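Local atomic coordinates of serine hydrolase CCSP0084 (Cycloclasticus sp. P1, PDB entry 4I3F), a protein that probably hydrolyses carbon-carbon bonds of meta-cleavage products from aromatic degradation, and esters, as an alpha/beta-hydrolase-fold serine hydrolase. Residues A[25-28]-A[33-36]; A[101-106]-A[128-133]. One frame throughout, in Å; residues are numbered along the deposited sequence.

Overall arrangement
From the N terminus the chain first runs out and back as a hairpin of strands 23-29 and 32-39, and contact 1 closes that short loop at the outer border of the mixed eight-stranded sheet. Contact 2 follows in series: helix 96-113 leads through strand 119-124 to helix 126-137, and the pairing of 101-106 with 128-133 closes a longer loop of 21 residues. Neither loop encloses or crosses the other. The two centres lie about 17 Å apart, yet they meet, since T34 OG1 and Q106 NE2 probably share a hydrogen bond. Helix 96-113 thus ties the edge hairpin to the helix that follows strand 119-124.

Contact 1 of 2, residues A[25-28]-A[33-36]; sequences SNIQ and NTFL
N26 OD1 sits at the edge of the F35 ring, in the ring plane, 3.4 Å from F35 CD1, and the planes of amide and ring are turned 49° apart. F35 holds its ring there with CG anti to the backbone N (chi1 -180°); it also touches D80 and L86 of loops, and F35 N bonds S87 OG. Two residues along, on the same side of the sheet, the N33 amide leans toward the other strand and its OD1 rests 3.2 Å from Q28 CA. That oxygen is also near Q28 N, but the angle is too poor for a hydrogen bond, and the two amide planes stand 50° apart.

Beneath these side chains the strands pair as an antiparallel hairpin, in which S25-L36 and I27-T34 are the hydrogen-bonded pairs and N26-F35 and Q28-N33 the non-hydrogen-bonded ones. L36 N bonds S25 O at 2.8 Å and T34 N bonds I27 O at 2.8 Å. Each is answered by the reverse bond, from S25 N to L36 O and from I27 N to T34 O. N26 CA adds a CA-H...O contact of 3.4 Å to T34 O.

S25, I27, T34 and L36 occupy the other side. I27 and T34 stand side by side, I27 CG2 resting 3.5 Å from T34 O, and both I27 and L36 touch L110 of helix 96-113. S25 OG bonds a water at 2.6 Å, which gives a weak second bond to L36 O. T34 OG1 bonds T29 OG1 and Q106 NE2. The chemistry therefore splits by side: backbone bonds fix the register, amides border the more exposed side, while on the other side I27 and L36 rest on helix 96-113 and T34 OG1 bonds to it through Q106.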
ATOM      1  N   SER A  25      -4.904 -17.724  -4.434  1.00 18.14           N
ATOM      2  CA  SER A  25      -6.018 -18.406  -3.802  1.00 19.35           C
ATOM      3  C   SER A  25      -7.059 -17.369  -3.423  1.00 21.18           C
ATOM      4  O   SER A  25      -6.779 -16.171  -3.403  1.00 21.21           O
ATOM      5  CB  SER A  25      -5.550 -19.165  -2.558  1.00 23.37           C
ATOM      6  OG  SER A  25      -4.892 -18.303  -1.638  1.00 24.33           O
ATOM      7  N   ASN A  26      -8.272 -17.836  -3.164  1.00 21.59           N
ATOM      8  CA  ASN A  26      -9.307 -17.006  -2.588  1.00 22.85           C
ATOM      9  C   ASN A  26      -9.569 -17.550  -1.202  1.00 25.89           C
ATOM     10  O   ASN A  26      -9.885 -18.733  -1.038  1.00 33.03           O
ATOM     11  CB  ASN A  26     -10.576 -17.049  -3.442  1.00 24.01           C
ATOM     12  CG  ASN A  26     -10.360 -16.475  -4.825  1.00 29.06           C
ATOM     13  OD1 ASN A  26     -10.303 -15.258  -4.997  1.00 26.94           O
ATOM     14  ND2 ASN A  26     -10.233 -17.347  -5.821  1.00 34.51           N
ATOM     15  N   ILE A  27      -9.412 -16.697  -0.199  1.00 21.90           N
ATOM     16  CA  ILE A  27      -9.461 -17.157   1.175  1.00 20.35           C
ATOM     17  C   ILE A  27     -10.465 -16.334   1.974  1.00 17.52           C
ATOM     18  O   ILE A  27     -10.502 -15.107   1.869  1.00 16.06           O
ATOM     19  CB  ILE A  27      -8.045 -17.139   1.797  1.00 21.40           C
ATOM     20  CG1 ILE A  27      -8.054 -17.690   3.219  1.00 27.25           C
ATOM     21  CG2 ILE A  27      -7.431 -15.753   1.739  1.00 20.87           C
ATOM     22  CD1 ILE A  27      -6.685 -18.150   3.671  1.00 29.82           C
ATOM     23  N   GLN A  28     -11.306 -17.019   2.742  1.00 18.26           N
ATOM     24  CA  GLN A  28     -12.339 -16.327   3.502  1.00 16.34           C
ATOM     25  C   GLN A  28     -11.723 -15.488   4.615  1.00 18.51           C
ATOM     26  O   GLN A  28     -10.983 -15.999   5.455  1.00 22.42           O
ATOM     27  CB  GLN A  28     -13.321 -17.334   4.085  1.00 21.96           C
ATOM     28  CG  GLN A  28     -14.463 -16.704   4.851  1.00 21.81           C
ATOM     29  CD  GLN A  28     -15.462 -17.739   5.315  1.00 42.02           C
ATOM     30  OE1 GLN A  28     -15.802 -18.661   4.574  1.00 48.09           O
ATOM     31  NE2 GLN A  28     -15.928 -17.604   6.551  1.00 46.20           N
ATOM     32  N   ASN A  33     -14.483 -12.743   0.759  1.00 15.51           N
ATOM     33  CA  ASN A  33     -13.262 -13.437   0.345  1.00 18.03           C
ATOM     34  C   ASN A  33     -12.139 -12.502  -0.062  1.00 16.86           C
ATOM     35  O   ASN A  33     -12.374 -11.486  -0.719  1.00 16.23           O
ATOM     36  CB  ASN A  33     -13.551 -14.408  -0.796  1.00 20.63           C
ATOM     37  CG  ASN A  33     -14.289 -15.634  -0.331  1.00 28.56           C
ATOM     38  OD1 ASN A  33     -13.988 -16.185   0.723  1.00 33.88           O
ATOM     39  ND2 ASN A  33     -15.274 -16.067  -1.112  1.00 36.01           N
ATOM     40  N   THR A  34     -10.917 -12.866   0.317  1.00 12.46           N
ATOM     41  CA  THR A  34      -9.730 -12.119  -0.083  1.00 13.79           C
ATOM     42  C   THR A  34      -8.963 -12.846  -1.182  1.00 16.05           C
ATOM     43  O   THR A  34      -8.662 -14.032  -1.054  1.00 17.40           O
ATOM     44  CB  THR A  34      -8.795 -11.883   1.111  1.00 15.62           C
ATOM     45  OG1 THR A  34      -9.367 -10.888   1.967  1.00 14.40           O
ATOM     46  CG2 THR A  34      -7.428 -11.393   0.641  1.00 15.18           C
ATOM     47  N   PHE A  35      -8.656 -12.139  -2.269  1.00 14.81           N
ATOM     48  CA  PHE A  35      -7.799 -12.712  -3.297  1.00 15.76           C
ATOM     49  C   PHE A  35      -6.360 -12.546  -2.838  1.00 14.99           C
ATOM     50  O   PHE A  35      -5.942 -11.444  -2.482  1.00 12.81           O
ATOM     51  CB  PHE A  35      -8.020 -12.022  -4.639  1.00 16.39           C
ATOM     52  CG  PHE A  35      -7.165 -12.579  -5.742  1.00 17.47           C
ATOM     53  CD1 PHE A  35      -7.490 -13.789  -6.343  1.00 17.03           C
ATOM     54  CD2 PHE A  35      -6.026 -11.902  -6.160  1.00 14.87           C
ATOM     55  CE1 PHE A  35      -6.706 -14.315  -7.351  1.00 22.69           C
ATOM     56  CE2 PHE A  35      -5.237 -12.418  -7.167  1.00 18.35           C
ATOM     57  CZ  PHE A  35      -5.574 -13.628  -7.767  1.00 18.58           C
ATOM     58  N   LEU A  36      -5.612 -13.644  -2.829  1.00 15.95           N
ATOM     59  CA  LEU A  36      -4.282 -13.645  -2.242  1.00 15.24           C
ATOM     60  C   LEU A  36      -3.216 -14.123  -3.218  1.00 14.16           C
ATOM     61  O   LEU A  36      -3.361 -15.166  -3.849  1.00 19.02           O
ATOM     62  CB  LEU A  36      -4.274 -14.544  -1.006  1.00 18.14           C
ATOM     63  CG  LEU A  36      -2.933 -14.685  -0.293  1.00 19.21           C
ATOM     64  CD1 LEU A  36      -2.535 -13.371   0.357  1.00 18.15           C
ATOM     65  CD2 LEU A  36      -2.980 -15.814   0.722  1.00 17.48           C
TER
HETATM   66  O   HOH W   1      -2.346 -18.129  -2.301  1.00 22.13           O

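Contact 2 of 2, residues A[101-106]-A[128-133]; sequences DIWVQQ and GGVTLH
V130 sends its CB toward helix 96-113, where its two methyls meet W103 and V104. With CG1 anti to the backbone N (chi1 176°), CG2 stands beside that N and is the branch that reaches W103 CB and CE3. CG1 settles against the backbone side of W103, 3.9 Å from W103 O, and also comes within 4.4 Å of V104 CG2. CG2 packs more closely, 3.6 Å from W103 CB, then 3.8 Å from W103 CE3, approaching the indole obliquely. The W103 side chain crosses that of V130 at about a right angle and leads off beyond it, its NE1 bonded to A82 O.

The segments 101-106 and 128-133 pass 9.3 Å apart at their axes with a crossing angle of -71°. The second belongs to the helix that in alpha/beta hydrolases follows the nucleophile elbow, and G123, S125 and G127 fit that GxSxG pattern here; V130 touches this turn and also L50 of strand 46-50. With an alanine here both methyls are gone, which would probably open a gap beside W103 CB and CE3 and cost V104 CG2 its apolar neighbour CG1.

One turn along helix 126-137 from V130, H133 CB meets V104 CG2 at 3.7 Å, again with the side chains roughly perpendicular. The H133 ring leads away from this meeting point, with G129 O in plane at its edge and NE2 bonded to F229 O. V104 also touches L134 and R137 of helix 126-137, and R137 forms a salt bridge with D101.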
ATOM      1  N   ASP A 101     -11.169   0.396   9.334  1.00 12.81           N
ATOM      2  CA  ASP A 101     -11.559  -0.680  10.249  1.00 13.67           C
ATOM      3  C   ASP A 101     -11.600  -2.025   9.521  1.00 14.09           C
ATOM      4  O   ASP A 101     -11.063  -3.026  10.003  1.00 15.42           O
ATOM      5  CB  ASP A 101     -12.919  -0.380  10.886  1.00 16.27           C
ATOM      6  CG  ASP A 101     -12.867   0.771  11.886  1.00 22.85           C
ATOM      7  OD1 ASP A 101     -11.763   1.105  12.369  1.00 21.68           O
ATOM      8  OD2 ASP A 101     -13.943   1.333  12.191  1.00 23.23           O
ATOM      9  N   ILE A 102     -12.227  -2.029   8.348  1.00 11.51           N
ATOM     10  CA  ILE A 102     -12.287  -3.214   7.489  1.00 10.28           C
ATOM     11  C   ILE A 102     -10.901  -3.689   7.024  1.00 12.07           C
ATOM     12  O   ILE A 102     -10.618  -4.896   7.033  1.00 14.19           O
ATOM     13  CB  ILE A 102     -13.191  -2.954   6.255  1.00 11.58           C
ATOM     14  CG1 ILE A 102     -14.663  -3.031   6.642  1.00 13.31           C
ATOM     15  CG2 ILE A 102     -12.883  -3.944   5.139  1.00 13.02           C
ATOM     16  CD1 ILE A 102     -15.622  -2.486   5.582  1.00 14.55           C
ATOM     17  N   TRP A 103     -10.055  -2.752   6.604  1.00 10.45           N
ATOM     18  CA  TRP A 103      -8.718  -3.087   6.094  1.00  9.69           C
ATOM     19  C   TRP A 103      -7.830  -3.695   7.181  1.00 12.25           C
ATOM     20  O   TRP A 103      -7.089  -4.655   6.925  1.00 11.03           O
ATOM     21  CB  TRP A 103      -8.068  -1.851   5.473  1.00 12.82           C
ATOM     22  CG  TRP A 103      -8.764  -1.397   4.206  1.00 13.85           C
ATOM     23  CD1 TRP A 103      -9.422  -2.190   3.308  1.00 11.39           C
ATOM     24  CD2 TRP A 103      -8.888  -0.049   3.717  1.00 12.86           C
ATOM     25  NE1 TRP A 103      -9.925  -1.425   2.281  1.00 11.28           N
ATOM     26  CE2 TRP A 103      -9.619  -0.109   2.511  1.00 12.16           C
ATOM     27  CE3 TRP A 103      -8.451   1.199   4.181  1.00  9.87           C
ATOM     28  CZ2 TRP A 103      -9.921   1.034   1.759  1.00 11.61           C
ATOM     29  CZ3 TRP A 103      -8.754   2.332   3.435  1.00 10.70           C
ATOM     30  CH2 TRP A 103      -9.487   2.243   2.244  1.00 10.27           C
ATOM     31  N   VAL A 104      -7.913  -3.145   8.391  1.00 11.31           N
ATOM     32  CA  VAL A 104      -7.174  -3.687   9.530  1.00 12.28           C
ATOM     33  C   VAL A 104      -7.656  -5.107   9.837  1.00 11.90           C
ATOM     34  O   VAL A 104      -6.848  -6.036   9.893  1.00 11.88           O
ATOM     35  CB  VAL A 104      -7.274  -2.758  10.770  1.00 13.78           C
ATOM     36  CG1 VAL A 104      -6.733  -3.442  12.030  1.00 13.27           C
ATOM     37  CG2 VAL A 104      -6.517  -1.449  10.505  1.00 14.33           C
ATOM     38  N   GLN A 105      -8.965  -5.293  10.010  1.00 14.91           N
ATOM     39  CA  GLN A 105      -9.478  -6.617  10.358  1.00 12.25           C
ATOM     40  C   GLN A 105      -9.206  -7.640   9.251  1.00 12.68           C
ATOM     41  O   GLN A 105      -8.957  -8.817   9.527  1.00 13.60           O
ATOM     42  CB  GLN A 105     -10.974  -6.579  10.717  1.00 12.44           C
ATOM     43  CG  GLN A 105     -11.476  -7.870  11.353  1.00 19.16           C
ATOM     44  CD  GLN A 105     -10.764  -8.189  12.662  1.00 23.61           C
ATOM     45  OE1 GLN A 105     -10.655  -7.336  13.541  1.00 24.78           O
ATOM     46  NE2 GLN A 105     -10.289  -9.425  12.800  1.00 21.34           N
ATOM     47  N   GLN A 106      -9.240  -7.195   8.000  1.00 11.74           N
ATOM     48  CA  GLN A 106      -8.931  -8.087   6.884  1.00 12.96           C
ATOM     49  C   GLN A 106      -7.548  -8.727   7.033  1.00 12.08           C
ATOM     50  O   GLN A 106      -7.380  -9.930   6.804  1.00 12.21           O
ATOM     51  CB  GLN A 106      -9.009  -7.338   5.548  1.00 10.04           C
ATOM     52  CG  GLN A 106      -8.618  -8.222   4.347  1.00  9.59           C
ATOM     53  CD  GLN A 106      -8.482  -7.445   3.055  1.00  9.88           C
ATOM     54  OE1 GLN A 106      -8.293  -6.227   3.064  1.00 13.71           O
ATOM     55  NE2 GLN A 106      -8.565  -8.149   1.929  1.00 10.60           N
ATOM     56  N   GLY A 128       0.247   1.611   3.557  1.00  8.14           N
ATOM     57  CA  GLY A 128       1.124   2.054   4.632  1.00 11.57           C
ATOM     58  C   GLY A 128       0.316   2.612   5.791  1.00 10.32           C
ATOM     59  O   GLY A 128       0.684   2.442   6.963  1.00 10.82           O
ATOM     60  N   GLY A 129      -0.777   3.300   5.470  1.00 10.91           N
ATOM     61  CA  GLY A 129      -1.687   3.766   6.507  1.00 12.28           C
ATOM     62  C   GLY A 129      -2.308   2.600   7.262  1.00 13.74           C
ATOM     63  O   GLY A 129      -2.357   2.598   8.503  1.00 11.61           O
ATOM     64  N   VAL A 130      -2.786   1.610   6.517  1.00 11.67           N
ATOM     65  CA  VAL A 130      -3.327   0.401   7.130  1.00 14.02           C
ATOM     66  C   VAL A 130      -2.268  -0.264   8.002  1.00 10.09           C
ATOM     67  O   VAL A 130      -2.567  -0.743   9.106  1.00 10.56           O
ATOM     68  CB  VAL A 130      -3.865  -0.592   6.061  1.00 10.14           C
ATOM     69  CG1 VAL A 130      -4.332  -1.882   6.713  1.00  9.18           C
ATOM     70  CG2 VAL A 130      -5.023   0.046   5.289  1.00 15.07           C
ATOM     71  N   THR A 131      -1.022  -0.273   7.518  1.00 10.04           N
ATOM     72  CA  THR A 131       0.088  -0.821   8.300  1.00  7.97           C
ATOM     73  C   THR A 131       0.221  -0.103   9.633  1.00 12.89           C
ATOM     74  O   THR A 131       0.359  -0.744  10.676  1.00  8.90           O
ATOM     75  CB  THR A 131       1.426  -0.738   7.536  1.00  8.41           C
ATOM     76  OG1 THR A 131       1.347  -1.545   6.351  1.00  7.78           O
ATOM     77  CG2 THR A 131       2.569  -1.230   8.405  1.00  8.51           C
ATOM     78  N   LEU A 132       0.195   1.230   9.609  1.00 10.95           N
ATOM     79  CA  LEU A 132       0.321   1.995  10.848  1.00  9.40           C
ATOM     80  C   LEU A 132      -0.796   1.664  11.836  1.00 11.35           C
ATOM     81  O   LEU A 132      -0.547   1.508  13.036  1.00 13.03           O
ATOM     82  CB  LEU A 132       0.348   3.493  10.550  1.00 11.05           C
ATOM     83  CG  LEU A 132       1.689   3.985   9.989  1.00  8.75           C
ATOM     84  CD1 LEU A 132       1.548   5.426   9.525  1.00 11.45           C
ATOM     85  CD2 LEU A 132       2.759   3.907  11.058  1.00 11.50           C
ATOM     86  N   HIS A 133      -2.025   1.568  11.339  1.00 11.15           N
ATOM     87  CA  HIS A 133      -3.137   1.193  12.208  1.00 11.09           C
ATOM     88  C   HIS A 133      -3.043  -0.246  12.699  1.00 12.14           C
ATOM     89  O   HIS A 133      -3.448  -0.534  13.820  1.00 11.30           O
ATOM     90  CB  HIS A 133      -4.471   1.485  11.524  1.00 11.95           C
ATOM     91  CG  HIS A 133      -4.757   2.945  11.405  1.00 11.22           C
ATOM     92  ND1 HIS A 133      -5.548   3.622  12.307  1.00 17.05           N
ATOM     93  CD2 HIS A 133      -4.301   3.875  10.530  1.00 11.36           C
ATOM     94  CE1 HIS A 133      -5.598   4.899  11.972  1.00 17.16           C
ATOM     95  NE2 HIS A 133      -4.849   5.079  10.898  1.00 13.43           N
TER